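PDB 5HQA: alpha-glucosidase from Pseudoalteromonas sp. K8, which hydrolyses alpha-glucosides as a calcium-containing family 97 glycoside hydrolase activated by chloride. Local coordinates for residues Gly39-Gln44 against Ile125-Thr130; Ala193-Asn198 against Phe205-Thr210. One frame throughout, in Å; residues are numbered along the deposited sequence.

Contact 1: Gly39-Gln44 against Ile125-Thr130; sequences GFEFKQ and ITKELT
Glu41 O is gripped by two backbone N-H groups from the facing strand, Thr126 N at 2.9 Å and Lys127 N at 3.1 Å. Both come from the same face of its carbonyl plane. This is a classic beta bulge, set in an antiparallel pair of the N-terminal beta domain. The register slips by one residue between Glu41 and Phe42. On the regular side of the bulge Glu41 N donates to Lys127 O at 2.8 Å and Leu129 N donates to Gly39 O.

Phe40 and Glu128 lie side by side on the inner face, with ring and carboxylate planes 60° apart. Phe40 CE1 meets Glu128 CG at 4.0 Å. Ile125 spreads between two rings: its CD1 touches Phe40 CD1, and its CG1 packs at 3.8 Å from Phe42 CE1. The Glu128 carboxylate is buried and held by Thr130 OG1, Tyr192 and a salt bridge to Arg229. Tyr112 also packs on Phe40.

The face of Glu41 and Lys127 is more open. At the bulge Thr126 holds OG1 between its backbone N and carbonyl carbon (chi1 53°), which turns the hydroxyl to the Glu41 side. A water bridges Thr126 OG1 and Glu41 OE1, donating to the carboxylate at 2.8 Å.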
ATOM      1  N   GLY A  39      15.330  23.045  -1.168  1.00 10.85           N
ATOM      2  CA  GLY A  39      15.473  23.839  -2.377  1.00 12.47           C
ATOM      3  C   GLY A  39      15.276  23.028  -3.650  1.00 11.06           C
ATOM      4  O   GLY A  39      14.842  21.878  -3.616  1.00 13.33           O
ATOM      5  N   PHE A  40      15.602  23.675  -4.780  1.00 11.59           N
ATOM      6  CA  PHE A  40      15.407  23.120  -6.118  1.00 15.12           C
ATOM      7  C   PHE A  40      16.533  23.545  -7.051  1.00 13.70           C
ATOM      8  O   PHE A  40      17.068  24.651  -6.941  1.00 13.41           O
ATOM      9  CB  PHE A  40      14.108  23.597  -6.793  1.00 13.57           C
ATOM     10  CG  PHE A  40      12.858  23.243  -6.054  1.00 14.56           C
ATOM     11  CD1 PHE A  40      12.296  21.982  -6.181  1.00 14.89           C
ATOM     12  CD2 PHE A  40      12.223  24.181  -5.263  1.00 14.32           C
ATOM     13  CE1 PHE A  40      11.120  21.657  -5.501  1.00 15.93           C
ATOM     14  CE2 PHE A  40      11.047  23.864  -4.577  1.00 16.07           C
ATOM     15  CZ  PHE A  40      10.500  22.604  -4.697  1.00 15.18           C
ATOM     16  N   GLU A  41      16.844  22.666  -8.009  1.00 13.08           N
ATOM     17  CA  GLU A  41      17.550  23.025  -9.232  1.00 13.23           C
ATOM     18  C   GLU A  41      16.641  22.752 -10.425  1.00 15.51           C
ATOM     19  O   GLU A  41      15.838  21.811 -10.406  1.00 13.74           O
ATOM     20  CB  GLU A  41      18.866  22.245  -9.377  1.00 13.28           C
ATOM     21  CG  GLU A  41      19.862  22.605  -8.295  1.00 18.53           C
ATOM     22  CD  GLU A  41      21.185  21.875  -8.424  1.00 25.89           C
ATOM     23  OE1 GLU A  41      21.357  21.090  -9.382  1.00 24.89           O
ATOM     24  OE2 GLU A  41      22.059  22.095  -7.561  1.00 27.68           O
ATOM     25  N   PHE A  42      16.780  23.579 -11.466  1.00 15.11           N
ATOM     26  CA  PHE A  42      15.948  23.530 -12.660  1.00 13.64           C
ATOM     27  C   PHE A  42      16.834  23.367 -13.882  1.00 16.42           C
ATOM     28  O   PHE A  42      18.032  23.649 -13.842  1.00 16.26           O
ATOM     29  CB  PHE A  42      15.111  24.805 -12.831  1.00 13.64           C
ATOM     30  CG  PHE A  42      14.319  25.181 -11.615  1.00 14.91           C
ATOM     31  CD1 PHE A  42      13.086  24.603 -11.374  1.00 13.64           C
ATOM     32  CD2 PHE A  42      14.803  26.129 -10.723  1.00 15.27           C
ATOM     33  CE1 PHE A  42      12.347  24.958 -10.250  1.00 15.19           C
ATOM     34  CE2 PHE A  42      14.072  26.484  -9.595  1.00 14.09           C
ATOM     35  CZ  PHE A  42      12.843  25.899  -9.362  1.00 13.91           C
ATOM     36  N   LYS A  43      16.225  22.929 -14.984  1.00 15.24           N
ATOM     37  CA  LYS A  43      16.988  22.765 -16.214  1.00 17.23           C
ATOM     38  C   LYS A  43      17.523  24.103 -16.698  1.00 18.32           C
ATOM     39  O   LYS A  43      18.696  24.218 -17.077  1.00 18.07           O
ATOM     40  CB  LYS A  43      16.127  22.113 -17.293  1.00 15.73           C
ATOM     41  CG  LYS A  43      16.837  22.017 -18.628  1.00 18.72           C
ATOM     42  CD  LYS A  43      15.980  21.326 -19.666  1.00 21.44           C
ATOM     43  CE  LYS A  43      16.603  21.471 -21.037  1.00 27.11           C
ATOM     44  NZ  LYS A  43      15.608  21.148 -22.092  1.00 34.12           N
ATOM     45  N   GLN A  44      16.681  25.127 -16.683  1.00 17.03           N
ATOM     46  CA  GLN A  44      17.059  26.431 -17.204  1.00 19.07           C
ATOM     47  C   GLN A  44      16.927  27.542 -16.178  1.00 19.23           C
ATOM     48  O   GLN A  44      17.801  28.407 -16.091  1.00 20.73           O
ATOM     49  CB  GLN A  44      16.211  26.754 -18.448  1.00 22.35           C
ATOM     50  CG  GLN A  44      16.536  28.086 -19.094  1.00 36.74           C
ATOM     51  CD  GLN A  44      17.995  28.200 -19.528  1.00 45.17           C
ATOM     52  OE1 GLN A  44      18.563  27.266 -20.105  1.00 47.08           O
ATOM     53  NE2 GLN A  44      18.610  29.351 -19.244  1.00 45.72           N
ATOM     54  N   ILE A 125      11.918  20.943 -13.166  1.00 12.59           N
ATOM     55  CA  ILE A 125      12.762  20.615 -12.029  1.00 13.20           C
ATOM     56  C   ILE A 125      13.696  19.480 -12.421  1.00 15.50           C
ATOM     57  O   ILE A 125      13.257  18.441 -12.932  1.00 14.22           O
ATOM     58  CB  ILE A 125      11.907  20.226 -10.817  1.00 13.75           C
ATOM     59  CG1 ILE A 125      11.031  21.394 -10.374  1.00 12.69           C
ATOM     60  CG2 ILE A 125      12.790  19.716  -9.659  1.00 11.18           C
ATOM     61  CD1 ILE A 125       9.979  20.966  -9.384  1.00 12.17           C
ATOM     62  N   THR A 126      14.995  19.679 -12.187  1.00 14.44           N
ATOM     63  CA  THR A 126      15.975  18.628 -12.390  1.00 14.63           C
ATOM     64  C   THR A 126      16.487  18.039 -11.088  1.00 16.73           C
ATOM     65  O   THR A 126      17.014  16.924 -11.103  1.00 16.57           O
ATOM     66  CB  THR A 126      17.165  19.149 -13.203  1.00 14.64           C
ATOM     67  OG1 THR A 126      17.682  20.326 -12.572  1.00 16.31           O
ATOM     68  CG2 THR A 126      16.719  19.497 -14.622  1.00 13.23           C
ATOM     69  N   LYS A 127      16.341  18.749  -9.971  1.00 13.74           N
ATOM     70  CA  LYS A 127      16.707  18.183  -8.679  1.00 14.47           C
ATOM     71  C   LYS A 127      15.904  18.876  -7.595  1.00 13.55           C
ATOM     72  O   LYS A 127      15.784  20.104  -7.600  1.00 15.84           O
ATOM     73  CB  LYS A 127      18.211  18.329  -8.399  1.00 17.65           C
ATOM     74  CG  LYS A 127      18.681  17.522  -7.191  1.00 26.44           C
ATOM     75  CD  LYS A 127      20.195  17.476  -7.090  1.00 30.80           C
ATOM     76  CE  LYS A 127      20.806  16.908  -8.362  0.82 34.79           C
ATOM     77  NZ  LYS A 127      20.408  15.502  -8.619  0.93 39.84           N
ATOM     78  N   GLU A 128      15.347  18.093  -6.682  1.00 11.59           N
ATOM     79  CA  GLU A 128      14.820  18.613  -5.430  1.00 13.04           C
ATOM     80  C   GLU A 128      15.901  18.405  -4.372  1.00 14.66           C
ATOM     81  O   GLU A 128      16.375  17.279  -4.186  1.00 14.51           O
ATOM     82  CB  GLU A 128      13.516  17.911  -5.041  1.00 12.45           C
ATOM     83  CG  GLU A 128      12.911  18.486  -3.771  1.00 13.95           C
ATOM     84  CD  GLU A 128      11.603  17.829  -3.369  1.00 15.11           C
ATOM     85  OE1 GLU A 128      10.809  17.459  -4.269  1.00 14.77           O
ATOM     86  OE2 GLU A 128      11.365  17.694  -2.144  1.00 13.04           O
ATOM     87  N   LEU A 129      16.315  19.487  -3.709  1.00 12.06           N
ATOM     88  CA  LEU A 129      17.462  19.439  -2.805  1.00 12.03           C
ATOM     89  C   LEU A 129      17.111  18.930  -1.410  1.00 13.64           C
ATOM     90  O   LEU A 129      18.020  18.768  -0.586  1.00 14.05           O
ATOM     91  CB  LEU A 129      18.103  20.826  -2.700  1.00 11.34           C
ATOM     92  CG  LEU A 129      18.626  21.386  -4.028  1.00 14.05           C
ATOM     93  CD1 LEU A 129      19.224  22.774  -3.822  1.00 15.57           C
ATOM     94  CD2 LEU A 129      19.659  20.444  -4.649  1.00 15.71           C
ATOM     95  N   THR A 130      15.827  18.688  -1.135  1.00 10.96           N
ATOM     96  CA  THR A 130      15.355  18.181   0.148  1.00  9.45           C
ATOM     97  C   THR A 130      16.226  17.048   0.668  1.00 10.38           C
ATOM     98  O   THR A 130      16.476  16.067  -0.038  1.00  9.82           O
ATOM     99  CB  THR A 130      13.928  17.669  -0.015  1.00 12.05           C
ATOM    100  OG1 THR A 130      13.132  18.697  -0.603  1.00 12.29           O
ATOM    101  CG2 THR A 130      13.341  17.230   1.350  1.00 12.62           C
TER
HETATM  102  O   HOH W   1      20.043  19.782 -11.461  1.00 25.76           O

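Contact 2: Ala193-Asn198 against Phe205-Thr210; sequences AAMVLN and FQADLT
Met195 and Ala207 meet on the tightly packed face of this contact. Met195 extends its chain as far as the sulfur, with CG anti to the backbone N (chi1 179°), and SD lies 3.9 Å from Ala207 CB. Next to it Leu209 CD2 comes within 4.3 Å of Met195 CB. Leu197 is on the same face, and its CB meets Phe205 CD2 at 4.1 Å. Phe132 of strand 122-134 touches Met195 and Leu197, and Ile184 also packs on Leu197. The ring of Phe205 meets that of Phe172.

The two segments are the arms of a beta hairpin. Val196 pairs with Asp208 and Asn198 with Gln206, each through two backbone hydrogen bonds. Met195-Leu209 and Leu197-Ala207 are the non-hydrogen-bonded pairs. Beyond the strands Thr210 N still donates to Ala194 O at 3.0 Å.

The face of Val196, Asn198, Gln206 and Asp208 is more polar, and all but Val196 are partly exposed there. Asn198 ND2 donates to Asp208 OD2 at 3.1 Å; the oxygen accepts with its anti lone pair, the one away from OD1. The amide and carboxylate planes are only 20° apart, but OD2 sits slightly out of the amide plane. Both flat groups are held at their other ends, Asn198 OD1 by Arg200 and Asp208 OD1 by a salt bridge to Arg148. The same arginine, with Asp411, bonds Thr210 OG1. Val196 CG1 packs alongside Asp208 CB at 4.1 Å.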
ATOM      1  N   ALA A 193       6.893  13.872  -9.689  1.00 11.09           N
ATOM      2  CA  ALA A 193       7.672  12.641  -9.754  1.00 12.09           C
ATOM      3  C   ALA A 193       7.828  12.048  -8.359  1.00 12.74           C
ATOM      4  O   ALA A 193       8.011  12.780  -7.383  1.00 11.97           O
ATOM      5  CB  ALA A 193       9.051  12.914 -10.362  1.00 10.72           C
ATOM      6  N   ALA A 194       7.772  10.718  -8.267  1.00 10.61           N
ATOM      7  CA  ALA A 194       7.958  10.074  -6.971  1.00  9.82           C
ATOM      8  C   ALA A 194       9.357  10.341  -6.433  1.00 12.71           C
ATOM      9  O   ALA A 194      10.326  10.470  -7.185  1.00 12.51           O
ATOM     10  CB  ALA A 194       7.737   8.562  -7.061  1.00  8.87           C
ATOM     11  N   MET A 195       9.453  10.406  -5.109  1.00 10.13           N
ATOM     12  CA  MET A 195      10.721  10.579  -4.417  1.00  9.69           C
ATOM     13  C   MET A 195      11.308   9.214  -4.065  1.00 14.30           C
ATOM     14  O   MET A 195      10.652   8.388  -3.424  1.00 13.69           O
ATOM     15  CB  MET A 195      10.521  11.417  -3.157  1.00 11.31           C
ATOM     16  CG  MET A 195      11.779  11.635  -2.341  1.00 14.19           C
ATOM     17  SD  MET A 195      11.415  12.648  -0.876  1.00 16.94           S
ATOM     18  CE  MET A 195      10.430  11.519   0.130  1.00 16.10           C
ATOM     19  N   VAL A 196      12.535   8.990  -4.495  1.00 10.31           N
ATOM     20  CA  VAL A 196      13.403   7.923  -4.024  1.00  9.83           C
ATOM     21  C   VAL A 196      14.422   8.574  -3.094  1.00 12.39           C
ATOM     22  O   VAL A 196      14.690   9.772  -3.213  1.00 13.00           O
ATOM     23  CB  VAL A 196      14.043   7.263  -5.267  1.00 13.66           C
ATOM     24  CG1 VAL A 196      15.397   6.689  -4.988  1.00 12.35           C
ATOM     25  CG2 VAL A 196      13.061   6.265  -5.902  1.00 11.05           C
ATOM     26  N   LEU A 197      14.974   7.823  -2.138  1.00  9.18           N
ATOM     27  CA  LEU A 197      15.947   8.394  -1.210  1.00  8.04           C
ATOM     28  C   LEU A 197      17.348   7.925  -1.575  1.00  9.90           C
ATOM     29  O   LEU A 197      17.603   6.722  -1.666  1.00 10.57           O
ATOM     30  CB  LEU A 197      15.632   8.024   0.241  1.00  9.85           C
ATOM     31  CG  LEU A 197      14.298   8.583   0.740  1.00 11.79           C
ATOM     32  CD1 LEU A 197      14.027   8.139   2.176  1.00 12.11           C
ATOM     33  CD2 LEU A 197      14.278  10.109   0.601  1.00 11.57           C
ATOM     34  N   ASN A 198      18.261   8.878  -1.746  1.00  8.91           N
ATOM     35  CA  ASN A 198      19.612   8.615  -2.233  1.00  8.58           C
ATOM     36  C   ASN A 198      20.573   9.053  -1.136  1.00  8.81           C
ATOM     37  O   ASN A 198      20.684  10.248  -0.853  1.00 10.46           O
ATOM     38  CB  ASN A 198      19.842   9.387  -3.535  1.00 10.45           C
ATOM     39  CG  ASN A 198      21.203   9.133  -4.158  1.00 11.76           C
ATOM     40  OD1 ASN A 198      22.147   8.698  -3.502  1.00 11.02           O
ATOM     41  ND2 ASN A 198      21.311   9.439  -5.444  1.00 13.33           N
ATOM     42  N   PHE A 205      20.142  11.508   3.474  1.00 10.32           N
ATOM     43  CA  PHE A 205      19.308  10.997   2.391  1.00  9.88           C
ATOM     44  C   PHE A 205      18.733  12.167   1.601  1.00 13.53           C
ATOM     45  O   PHE A 205      17.974  12.979   2.142  1.00 14.59           O
ATOM     46  CB  PHE A 205      18.213  10.093   2.950  1.00  8.96           C
ATOM     47  CG  PHE A 205      18.755   8.829   3.531  1.00 11.25           C
ATOM     48  CD1 PHE A 205      19.164   8.781   4.860  1.00 12.33           C
ATOM     49  CD2 PHE A 205      18.927   7.705   2.734  1.00 10.86           C
ATOM     50  CE1 PHE A 205      19.700   7.612   5.396  1.00 11.10           C
ATOM     51  CE2 PHE A 205      19.463   6.531   3.257  1.00 10.52           C
ATOM     52  CZ  PHE A 205      19.854   6.483   4.591  1.00 11.42           C
ATOM     53  N   GLN A 206      19.109  12.263   0.329  1.00  9.65           N
ATOM     54  CA  GLN A 206      18.649  13.346  -0.526  1.00  9.92           C
ATOM     55  C   GLN A 206      17.500  12.859  -1.398  1.00 10.90           C
ATOM     56  O   GLN A 206      17.525  11.729  -1.895  1.00 10.00           O
ATOM     57  CB  GLN A 206      19.795  13.856  -1.398  1.00 10.53           C
ATOM     58  CG  GLN A 206      19.514  15.141  -2.158  1.00 11.12           C
ATOM     59  CD  GLN A 206      20.685  15.488  -3.064  1.00 16.38           C
ATOM     60  OE1 GLN A 206      21.132  14.654  -3.855  1.00 17.81           O
ATOM     61  NE2 GLN A 206      21.200  16.699  -2.941  1.00 18.73           N
ATOM     62  N   ALA A 207      16.479  13.707  -1.557  1.00 10.54           N
ATOM     63  CA  ALA A 207      15.401  13.416  -2.495  1.00 11.22           C
ATOM     64  C   ALA A 207      15.974  13.173  -3.885  1.00 13.60           C
ATOM     65  O   ALA A 207      16.805  13.945  -4.378  1.00 13.97           O
ATOM     66  CB  ALA A 207      14.394  14.570  -2.535  1.00 12.13           C
ATOM     67  N   ASP A 208      15.538  12.083  -4.507  1.00 11.28           N
ATOM     68  CA  ASP A 208      15.996  11.683  -5.834  1.00 11.40           C
ATOM     69  C   ASP A 208      14.726  11.439  -6.648  1.00 11.24           C
ATOM     70  O   ASP A 208      14.095  10.389  -6.517  1.00 11.52           O
ATOM     71  CB  ASP A 208      16.881  10.439  -5.726  1.00 13.14           C
ATOM     72  CG  ASP A 208      17.530  10.050  -7.044  1.00 19.15           C
ATOM     73  OD1 ASP A 208      16.881  10.190  -8.105  1.00 17.93           O
ATOM     74  OD2 ASP A 208      18.692   9.576  -7.014  1.00 22.01           O
ATOM     75  N   LEU A 209      14.320  12.424  -7.447  1.00 10.55           N
ATOM     76  CA  LEU A 209      13.029  12.364  -8.126  1.00 11.09           C
ATOM     77  C   LEU A 209      13.123  11.471  -9.356  1.00 11.89           C
ATOM     78  O   LEU A 209      14.048  11.603 -10.156  1.00 12.50           O
ATOM     79  CB  LEU A 209      12.572  13.766  -8.530  1.00  9.50           C
ATOM     80  CG  LEU A 209      12.358  14.734  -7.365  1.00  9.60           C
ATOM     81  CD1 LEU A 209      11.789  16.040  -7.882  1.00 11.13           C
ATOM     82  CD2 LEU A 209      11.419  14.129  -6.309  1.00  9.36           C
ATOM     83  N   THR A 210      12.160  10.577  -9.518  1.00 10.04           N
ATOM     84  CA  THR A 210      12.199   9.659 -10.651  1.00 10.17           C
ATOM     85  C   THR A 210      11.913  10.414 -11.944  1.00  9.76           C
ATOM     86  O   THR A 210      10.860  11.048 -12.059  1.00 11.37           O
ATOM     87  CB  THR A 210      11.190   8.540 -10.438  1.00 11.05           C
ATOM     88  OG1 THR A 210      11.537   7.832  -9.243  1.00 10.76           O
ATOM     89  CG2 THR A 210      11.227   7.585 -11.614  1.00 10.48           C
TER

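Contacts 1 and 2 are neighbours in one antiparallel sheet of the N-terminal domain. Their centres are 12 Å apart. Strand 122-134 pairs with strand 30-42 in contact 1 and also with strand 204-209, one arm of the hairpin in contact 2. The join is direct: Thr130 O and Ala207 N are 2.8 Å apart, a probable hydrogen bond. Glu128 CB packs on Leu209 CD1 at 3.8 Å, and Glu128 O lies near Ala207 CB. Along the chain, contact 1 closes before contact 2 opens. Both contacts lie away from the calcium site and the glycan pocket. The centre of contact 2 is about 18 Å from the centre of the chain, that of contact 1 about 28 Å.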